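Local atomic coordinates of carboxypeptidase D (Drosophila melanogaster, PDB entry 3MN8), a protein that releases C-terminal arginine or lysine residues from peptides and proteins as a zinc-dependent metallocarboxypeptidase of the M14 family. Residues R68-G72 / G166-N170; L173-P178 / R194-T198; P178-E182 / Y227-H233. All coordinates share one frame; numbering follows the deposited sequence.

Contact 1. Residues R68-G72 / G166-N170; sequences RSLEG and GNAAN
Two type I beta turns of the M14 carboxypeptidase domain meet here at the surface: Ser69 to Gly72, which joins the antiparallel strands 61-68 and 74-80 as a hairpin, and Asn167 to Asn170, in the long loop between helices 145-149 and 196-205. The contact is small, burying 169 Å² in all, and no hydrogen bond crosses it. Leu70 carries most of it. With CG anti to its carbonyl carbon (chi1 -74°) and the chain extended, its CD1 branch reaches the second turn and lies 3.6 Å from Ala168 CB and 3.7 Å from Ala169 CB. Glu71 lays the end of its side chain, CD nearest, against the same Ala168 methyl, while OE1 has a long, weak ion pair with Arg73. The second turn is braced from within by an Asx turn: Asn167 OD1 accepts from Ala169 N at 2.8 Å, the donor standing well above the carbonyl plane. The amide's other end is fixed from the neighbouring helix start, where Asn167 ND2 donates to Gln195 OE1 and Glu197 OE2. Leu70 CD1 also comes within 3.9 Å of Asn167 ND2.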
loop_
_atom_site.group_PDB
_atom_site.type_symbol
_atom_site.label_atom_id
_atom_site.label_comp_id
_atom_site.label_asym_id
_atom_site.label_seq_id
_atom_site.Cartn_x
_atom_site.Cartn_y
_atom_site.Cartn_z
ATOM N N ARG A 68 -11.080 6.014 15.313
ATOM C CA ARG A 68 -12.033 7.043 14.968
ATOM C C ARG A 68 -11.355 8.401 14.754
ATOM O O ARG A 68 -10.277 8.665 15.294
ATOM C CB ARG A 68 -13.119 7.114 16.039
ATOM C CG ARG A 68 -14.402 6.372 15.685
ATOM C CD ARG A 68 -15.147 5.984 16.949
ATOM N NE ARG A 68 -16.476 5.453 16.668
ATOM C CZ ARG A 68 -17.025 4.421 17.303
ATOM N NH1 ARG A 68 -16.363 3.788 18.262
ATOM N NH2 ARG A 68 -18.243 4.021 16.973
ATOM N N SER A 69 -11.993 9.244 13.942
ATOM C CA SER A 69 -11.502 10.578 13.647
ATOM C C SER A 69 -11.848 11.519 14.797
ATOM O O SER A 69 -12.557 11.141 15.739
ATOM C CB SER A 69 -12.151 11.082 12.372
ATOM O OG SER A 69 -13.488 11.495 12.626
ATOM N N LEU A 70 -11.349 12.751 14.722
ATOM C CA LEU A 70 -11.654 13.756 15.740
ATOM C C LEU A 70 -13.150 13.839 15.974
ATOM O O LEU A 70 -13.617 13.928 17.115
ATOM C CB LEU A 70 -11.144 15.134 15.318
ATOM C CG LEU A 70 -9.635 15.354 15.389
ATOM C CD1 LEU A 70 -9.251 16.708 14.809
ATOM C CD2 LEU A 70 -9.165 15.251 16.823
ATOM N N GLU A 71 -13.899 13.806 14.882
ATOM C CA GLU A 71 -15.315 14.097 14.953
ATOM C C GLU A 71 -16.180 12.841 15.000
ATOM O O GLU A 71 -17.372 12.882 14.685
ATOM C CB GLU A 71 -15.697 14.997 13.791
ATOM C CG GLU A 71 -14.925 16.294 13.792
ATOM C CD GLU A 71 -15.311 17.179 12.639
ATOM O OE1 GLU A 71 -15.496 16.642 11.520
ATOM O OE2 GLU A 71 -15.421 18.406 12.851
ATOM N N GLY A 72 -15.558 11.728 15.388
ATOM C CA GLY A 72 -16.277 10.502 15.695
ATOM C C GLY A 72 -16.454 9.516 14.555
ATOM O O GLY A 72 -16.992 8.423 14.746
ATOM N N GLY A 166 -6.398 18.770 5.271
ATOM C CA GLY A 166 -5.965 18.281 6.570
ATOM C C GLY A 166 -7.183 17.775 7.309
ATOM O O GLY A 166 -8.292 17.834 6.774
ATOM N N ASN A 167 -6.990 17.270 8.528
ATOM C CA ASN A 167 -8.120 16.749 9.296
ATOM C C ASN A 167 -8.951 17.880 9.879
ATOM O O ASN A 167 -8.914 19.012 9.383
ATOM C CB ASN A 167 -7.693 15.720 10.363
ATOM C CG ASN A 167 -6.912 16.334 11.518
ATOM O OD1 ASN A 167 -6.711 17.551 11.587
ATOM N ND2 ASN A 167 -6.468 15.482 12.437
ATOM N N ALA A 168 -9.713 17.575 10.920
ATOM C CA ALA A 168 -10.619 18.570 11.487
ATOM C C ALA A 168 -9.860 19.642 12.260
ATOM O O ALA A 168 -10.383 20.734 12.475
ATOM C CB ALA A 168 -11.669 17.904 12.374
ATOM N N ALA A 169 -8.633 19.329 12.682
ATOM C CA ALA A 169 -7.785 20.307 13.370
ATOM C C ALA A 169 -6.901 21.050 12.359
ATOM O O ALA A 169 -6.038 21.854 12.737
ATOM C CB ALA A 169 -6.938 19.627 14.441
ATOM N N ASN A 170 -7.130 20.771 11.075
ATOM C CA ASN A 170 -6.403 21.412 9.988
ATOM C C ASN A 170 -4.917 21.099 9.957
ATOM O O ASN A 170 -4.124 21.916 9.482
ATOM C CB ASN A 170 -6.599 22.926 10.017
ATOM C CG ASN A 170 -7.731 23.376 9.141
ATOM O OD1 ASN A 170 -8.697 23.970 9.618
ATOM N ND2 ASN A 170 -7.628 23.094 7.849
#

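Contact 2. Residues L173-P178 / R194-T198; sequences LNRDFP and RQPET. With GEM ((2-guanidinoethylmercapto)succinic acid), chain G.
Asp176 OD2 takes both direct hydrogen bonds of the contact. It accepts from Gln195 N at 2.7 Å on the syn lone pair, with a nearly straight N-H...O angle of 170°, and from Thr198 OG1, also at 2.7 Å, on the anti side and 16° out of the carboxylate plane. The Asp176 side chain turns CG away from its own backbone N (chi1 -161°), which carries OD2 to these two donors. OD1 takes a hydrogen bond from a water that in turn accepts from Gln195 NE2, while Gln195 OE1 is held by Asn167. Cut back to an alanine, Asp176 would probably leave the amide of Gln195 and the hydroxyl of Thr198 without their shared acceptor, and the water without one of its anchors.

Because Gln195 is the N-cap residue of helix 196-205, the carboxylate sits at the start of that helix, where the helix dipole would be expected to favour its negative charge; the loop 173-178 is thereby tied to the helix in the M14 catalytic domain.

Apolar contacts flank these hydrogen bonds. Thr198 CG2 stands over the centre of the Phe177 ring in a CH-pi contact, 3.4 Å from the centroid and almost on the ring normal. Leu173 crosses the side chains of Gln195 and Glu197 at about a right angle, its CD1 against Glu197 CB. Pro178 lies over one face of the Arg194 guanidinium.

On the loop's pocket side, charged and amide donors hold one carboxylate of the bound (2-guanidinoethylmercapto)succinic acid, GEM. Asn174 ND2 gives a hydrogen bond to GEM O14 (2.6 Å), and Arg175 spans both oxygens, NH2 to O14 (2.8 Å) and NH1 to O15 (3.2 Å).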
loop_
_atom_site.group_PDB
_atom_site.type_symbol
_atom_site.label_atom_id
_atom_site.label_comp_id
_atom_site.label_asym_id
_atom_site.label_seq_id
_atom_site.Cartn_x
_atom_site.Cartn_y
_atom_site.Cartn_z
ATOM N N LEU A 173 -2.088 15.313 7.569
ATOM C CA LEU A 173 -1.770 13.976 8.035
ATOM C C LEU A 173 -0.531 13.412 7.337
ATOM O O LEU A 173 0.152 12.545 7.881
ATOM C CB LEU A 173 -2.980 13.057 7.870
ATOM C CG LEU A 173 -4.190 13.432 8.734
ATOM C CD1 LEU A 173 -5.399 12.567 8.395
ATOM C CD2 LEU A 173 -3.844 13.348 10.225
ATOM N N ASN A 174 -0.225 13.916 6.145
ATOM C CA ASN A 174 0.952 13.442 5.436
ATOM C C ASN A 174 2.165 14.218 5.881
ATOM O O ASN A 174 3.189 14.217 5.197
ATOM C CB ASN A 174 0.791 13.548 3.926
ATOM C CG ASN A 174 1.592 12.494 3.175
ATOM O OD1 ASN A 174 2.003 11.473 3.742
ATOM N ND2 ASN A 174 1.801 12.730 1.884
ATOM N N ARG A 175 2.039 14.907 7.012
ATOM C CA ARG A 175 3.211 15.439 7.716
ATOM C C ARG A 175 3.263 14.952 9.160
ATOM O O ARG A 175 4.160 15.315 9.911
ATOM C CB ARG A 175 3.241 16.961 7.712
ATOM C CG ARG A 175 3.126 17.558 6.345
ATOM C CD ARG A 175 4.136 16.981 5.360
ATOM N NE ARG A 175 4.123 17.789 4.156
ATOM C CZ ARG A 175 3.584 17.470 2.984
ATOM N NH1 ARG A 175 3.646 18.355 2.005
ATOM N NH2 ARG A 175 3.018 16.296 2.767
ATOM N N ASP A 176 2.307 14.114 9.540
ATOM C CA ASP A 176 2.088 13.828 10.955
ATOM C C ASP A 176 2.666 12.499 11.445
ATOM O O ASP A 176 2.588 12.186 12.633
ATOM C CB ASP A 176 0.595 13.899 11.268
ATOM C CG ASP A 176 0.322 14.076 12.739
ATOM O OD1 ASP A 176 1.103 14.789 13.395
ATOM O OD2 ASP A 176 -0.675 13.509 13.233
ATOM N N PHE A 177 3.243 11.719 10.535
ATOM C CA PHE A 177 3.808 10.418 10.890
ATOM C C PHE A 177 5.236 10.607 11.380
ATOM O O PHE A 177 5.881 11.587 11.031
ATOM C CB PHE A 177 3.751 9.452 9.692
ATOM C CG PHE A 177 2.355 8.920 9.399
ATOM C CD1 PHE A 177 1.406 9.715 8.744
ATOM C CD2 PHE A 177 1.991 7.640 9.781
ATOM C CE1 PHE A 177 0.128 9.237 8.479
ATOM C CE2 PHE A 177 0.715 7.158 9.522
ATOM C CZ PHE A 177 -0.217 7.956 8.870
ATOM N N PRO A 178 5.720 9.684 12.221
ATOM C CA PRO A 178 7.112 9.702 12.672
ATOM C C PRO A 178 8.094 9.706 11.485
ATOM O O PRO A 178 7.911 8.990 10.488
ATOM C CB PRO A 178 7.235 8.398 13.466
ATOM C CG PRO A 178 5.836 8.071 13.905
ATOM C CD PRO A 178 4.947 8.578 12.819
ATOM N N ARG A 194 -0.221 12.157 18.141
ATOM C CA ARG A 194 -0.411 12.797 16.850
ATOM C C ARG A 194 -1.904 12.971 16.648
ATOM O O ARG A 194 -2.680 12.976 17.611
ATOM C CB ARG A 194 0.117 11.901 15.740
ATOM C CG ARG A 194 1.261 11.049 16.155
ATOM C CD ARG A 194 2.515 11.488 15.450
ATOM N NE ARG A 194 3.665 10.658 15.799
ATOM C CZ ARG A 194 4.918 11.008 15.540
ATOM N NH1 ARG A 194 5.158 12.162 14.930
ATOM N NH2 ARG A 194 5.924 10.217 15.891
ATOM N N GLN A 195 -2.312 13.087 15.388
ATOM C CA GLN A 195 -3.724 13.072 15.060
ATOM C C GLN A 195 -4.267 11.650 15.190
ATOM O O GLN A 195 -3.592 10.672 14.855
ATOM C CB GLN A 195 -3.977 13.624 13.661
ATOM C CG GLN A 195 -3.449 15.033 13.458
ATOM C CD GLN A 195 -4.024 16.047 14.440
ATOM O OE1 GLN A 195 -5.239 16.199 14.558
ATOM N NE2 GLN A 195 -3.145 16.767 15.127
ATOM N N PRO A 196 -5.503 11.541 15.696
ATOM C CA PRO A 196 -6.202 10.276 15.915
ATOM C C PRO A 196 -5.958 9.388 14.716
ATOM O O PRO A 196 -5.633 8.216 14.839
ATOM C CB PRO A 196 -7.675 10.694 15.920
ATOM C CG PRO A 196 -7.673 12.087 16.365
ATOM C CD PRO A 196 -6.390 12.701 15.878
ATOM N N GLU A 197 -6.113 9.980 13.542
ATOM C CA GLU A 197 -6.115 9.228 12.304
ATOM C C GLU A 197 -4.736 8.654 12.065
ATOM O O GLU A 197 -4.595 7.508 11.660
ATOM C CB GLU A 197 -6.545 10.134 11.140
ATOM C CG GLU A 197 -7.995 10.644 11.221
ATOM C CD GLU A 197 -8.130 11.945 12.007
ATOM O OE1 GLU A 197 -9.282 12.436 12.147
ATOM O OE2 GLU A 197 -7.084 12.470 12.467
ATOM N N THR A 198 -3.723 9.465 12.331
ATOM C CA THR A 198 -2.343 9.044 12.187
ATOM C C THR A 198 -2.085 7.890 13.148
ATOM O O THR A 198 -1.683 6.799 12.739
ATOM C CB THR A 198 -1.386 10.196 12.529
ATOM O OG1 THR A 198 -1.835 11.420 11.915
ATOM C CG2 THR A 198 0.035 9.859 12.090
HETATM C C8 GEM G . 2.298 15.148 -1.680
HETATM S S7 GEM G . 2.580 13.426 -1.374
HETATM C C6 GEM G . 3.281 12.932 -2.923
HETATM C C5 GEM G . 4.484 13.771 -3.348
HETATM N N3 GEM G . 5.579 13.457 -2.444
HETATM C C1 GEM G . 6.747 14.085 -2.354
HETATM N N4 GEM G . 7.657 13.685 -1.475
HETATM N N2 GEM G . 7.008 15.123 -3.142
HETATM C C9 GEM G . 1.928 15.780 -0.365
HETATM O O14 GEM G . 1.782 15.033 0.628
HETATM O O15 GEM G . 1.789 17.020 -0.304
HETATM C C10 GEM G . 1.237 15.407 -2.762
HETATM C C11 GEM G . -0.200 15.033 -2.423
HETATM O O12 GEM G . -0.833 14.350 -3.264
HETATM O O13 GEM G . -0.719 15.441 -1.352
HETATM O O HOH W 1 -0.196 16.324 14.903
#

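Contact 3. Residues P178-E182 / Y227-H233; sequences PDRLE and YDNSLAH. With GEM ((2-guanidinoethylmercapto)succinic acid), chain G.
Tyr227, which follows a cis peptide bond, presents one ring face to Arg180 of the 178-182 loop. The guanidinium lies flat on it in a cation-pi stack, planes 16° apart and Arg180 CZ 3.5 Å from the ring centroid. An extended chain from CG to NE lets Arg180 reach across to the ring. Asp228 instead reaches the pocket of the bound inhibitor, where its OD1 is 2.9 Å from N4 of the GEM guanidinium, a placement consistent with the enzyme's preference for basic C-terminal residues.

Asn229 is the polar centre. Its CG sits between backbone N and carbonyl carbon (chi1 74°), which brings the amide back toward the 178-182 loop. There ND2 donates to Asp179 OD1 at 3.1 Å on the syn side, and more weakly to OD2, while Arg180 NH2 makes weak bonds to the backbone O of Asn229 (2.8 Å), which lies at the guanidinium edge, and to its OD1 (3.2 Å). Asn229 ND2 also donates to Ser286 OG. Ser230 turns its CB away; its hydroxyl bonds Glu284, while Leu181 CD1 rests against its carbonyl carbon at 3.6 Å. That methyl also lies over the guanidinium face of Arg180 away from Tyr227. Leu231 then meets the other branch, Leu181 CD2 lying 4.1 Å from Leu231 CG, and His233 approaches Leu181 CD1 more distantly.

The 227-233 loop leaves strand 222-225 on its way to helix 245-257; helix 289-296 touches both segments, Ala295 against Arg180 and Asp291 against Tyr227.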
loop_
_atom_site.group_PDB
_atom_site.type_symbol
_atom_site.label_atom_id
_atom_site.label_comp_id
_atom_site.label_asym_id
_atom_site.label_seq_id
_atom_site.Cartn_x
_atom_site.Cartn_y
_atom_site.Cartn_z
ATOM N N PRO A 178 5.720 9.684 12.221
ATOM C CA PRO A 178 7.112 9.702 12.672
ATOM C C PRO A 178 8.094 9.706 11.485
ATOM O O PRO A 178 7.911 8.990 10.488
ATOM C CB PRO A 178 7.235 8.398 13.466
ATOM C CG PRO A 178 5.836 8.071 13.905
ATOM C CD PRO A 178 4.947 8.578 12.819
ATOM N N ASP A 179 9.139 10.522 11.602
ATOM C CA ASP A 179 10.128 10.654 10.545
ATOM C C ASP A 179 11.353 9.821 10.873
ATOM O O ASP A 179 11.821 9.817 12.012
ATOM C CB ASP A 179 10.527 12.116 10.368
ATOM C CG ASP A 179 11.334 12.348 9.102
ATOM O OD1 ASP A 179 10.947 11.793 8.048
ATOM O OD2 ASP A 179 12.349 13.082 9.156
ATOM N N ARG A 180 11.868 9.110 9.874
ATOM C CA ARG A 180 13.039 8.264 10.064
ATOM C C ARG A 180 14.232 9.111 10.509
ATOM O O ARG A 180 15.099 8.643 11.241
ATOM C CB ARG A 180 13.361 7.535 8.768
ATOM C CG ARG A 180 13.553 8.482 7.628
ATOM C CD ARG A 180 13.558 7.770 6.312
ATOM N NE ARG A 180 13.891 8.715 5.257
ATOM C CZ ARG A 180 15.130 8.964 4.854
ATOM N NH1 ARG A 180 16.151 8.322 5.413
ATOM N NH2 ARG A 180 15.343 9.845 3.887
ATOM N N LEU A 181 14.268 10.365 10.086
ATOM C CA LEU A 181 15.380 11.233 10.468
ATOM C C LEU A 181 15.168 11.961 11.809
ATOM O O LEU A 181 15.805 12.978 12.078
ATOM C CB LEU A 181 15.683 12.213 9.339
ATOM C CG LEU A 181 15.930 11.503 8.006
ATOM C CD1 LEU A 181 15.827 12.475 6.829
ATOM C CD2 LEU A 181 17.276 10.789 8.027
ATOM N N GLU A 182 14.286 11.422 12.647
ATOM C CA GLU A 182 14.051 11.950 13.995
ATOM C C GLU A 182 13.522 13.374 13.978
ATOM O O GLU A 182 14.236 14.303 14.358
ATOM C CB GLU A 182 15.335 11.899 14.825
ATOM C CG GLU A 182 15.136 12.261 16.286
ATOM C CD GLU A 182 14.755 11.061 17.136
ATOM O OE1 GLU A 182 14.470 11.256 18.340
ATOM O OE2 GLU A 182 14.751 9.924 16.603
ATOM N N TYR A 227 12.758 7.829 -1.159
ATOM C CA TYR A 227 12.302 8.552 0.013
ATOM C C TYR A 227 11.696 9.887 -0.414
ATOM O O TYR A 227 11.944 10.369 -1.532
ATOM C CB TYR A 227 13.479 8.834 0.950
ATOM C CG TYR A 227 14.070 7.639 1.654
ATOM C CD1 TYR A 227 13.337 6.928 2.604
ATOM C CD2 TYR A 227 15.383 7.253 1.406
ATOM C CE1 TYR A 227 13.887 5.856 3.269
ATOM C CE2 TYR A 227 15.938 6.178 2.061
ATOM C CZ TYR A 227 15.183 5.482 2.990
ATOM O OH TYR A 227 15.729 4.409 3.644
ATOM N N ASP A 228 10.922 10.486 0.493
ATOM C CA ASP A 228 10.260 11.772 0.263
ATOM C C ASP A 228 11.112 12.914 0.805
ATOM O O ASP A 228 10.832 14.086 0.555
ATOM C CB ASP A 228 8.879 11.799 0.936
ATOM C CG ASP A 228 7.791 11.105 0.100
ATOM O OD1 ASP A 228 8.034 10.840 -1.098
ATOM O OD2 ASP A 228 6.686 10.836 0.639
ATOM N N ASN A 229 12.147 12.568 1.562
ATOM C CA ASN A 229 13.025 13.583 2.142
ATOM C C ASN A 229 14.465 13.093 2.337
ATOM O O ASN A 229 14.774 11.926 2.067
ATOM C CB ASN A 229 12.442 14.125 3.457
ATOM C CG ASN A 229 12.576 13.147 4.615
ATOM O OD1 ASN A 229 13.048 12.008 4.459
ATOM N ND2 ASN A 229 12.155 13.590 5.795
ATOM N N SER A 230 15.339 13.986 2.801
ATOM C CA SER A 230 16.735 13.623 3.028
ATOM C C SER A 230 17.351 14.433 4.154
ATOM O O SER A 230 16.753 15.400 4.624
ATOM C CB SER A 230 17.543 13.811 1.744
ATOM O OG SER A 230 17.607 15.173 1.386
ATOM N N LEU A 231 18.540 14.024 4.585
ATOM C CA LEU A 231 19.351 14.799 5.534
ATOM C C LEU A 231 19.768 16.164 4.954
ATOM O O LEU A 231 19.913 17.149 5.687
ATOM C CB LEU A 231 20.608 14.019 5.959
ATOM C CG LEU A 231 20.573 13.025 7.126
ATOM C CD1 LEU A 231 21.843 12.207 7.140
ATOM C CD2 LEU A 231 20.392 13.719 8.472
ATOM N N ALA A 232 19.973 16.217 3.641
ATOM C CA ALA A 232 20.298 17.474 2.984
ATOM C C ALA A 232 19.131 18.458 3.117
ATOM O O ALA A 232 19.320 19.680 3.135
ATOM C CB ALA A 232 20.643 17.233 1.508
ATOM N N HIS A 233 17.925 17.907 3.225
ATOM C CA HIS A 233 16.691 18.703 3.243
ATOM C C HIS A 233 16.639 19.703 2.103
ATOM O O HIS A 233 16.479 20.899 2.310
ATOM C CB HIS A 233 16.468 19.378 4.602
ATOM C CG HIS A 233 16.157 18.406 5.697
ATOM N ND1 HIS A 233 17.090 18.010 6.631
ATOM C CD2 HIS A 233 15.032 17.704 5.969
ATOM C CE1 HIS A 233 16.544 17.126 7.449
ATOM N NE2 HIS A 233 15.297 16.918 7.065
HETATM C C8 GEM G . 2.298 15.148 -1.680
HETATM S S7 GEM G . 2.580 13.426 -1.374
HETATM C C6 GEM G . 3.281 12.932 -2.923
HETATM C C5 GEM G . 4.484 13.771 -3.348
HETATM N N3 GEM G . 5.579 13.457 -2.444
HETATM C C1 GEM G . 6.747 14.085 -2.354
HETATM N N4 GEM G . 7.657 13.685 -1.475
HETATM N N2 GEM G . 7.008 15.123 -3.142
HETATM C C9 GEM G . 1.928 15.780 -0.365
HETATM O O14 GEM G . 1.782 15.033 0.628
HETATM O O15 GEM G . 1.789 17.020 -0.304
HETATM C C10 GEM G . 1.237 15.407 -2.762
HETATM C C11 GEM G . -0.200 15.033 -2.423
HETATM O O12 GEM G . -0.833 14.350 -3.264
HETATM O O13 GEM G . -0.719 15.441 -1.352
#

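How the contacts relate
All three contacts lie in the M14 carboxypeptidase domain and use the long connection between helices 145-149 and 196-205. Contact 1 closes first along the chain; contacts 2 and 3 follow, share Pro178 and have alternating segments. Contacts 1 and 2 are neighbours, centres about 11 Å apart, and touch through side-chain hydrogen bonds at the start of helix 196-205. Contact 3 lies about 15 Å from contact 2 and 26 Å from contact 1, between centres. This one connection thus packs in turn on the hairpin of strands 61-68 and 74-80 at the sheet's edge, on the start of helix 196-205 and on the loop after strand 222-225. Contacts 2 and 3 both supply residues that touch the bound inhibitor.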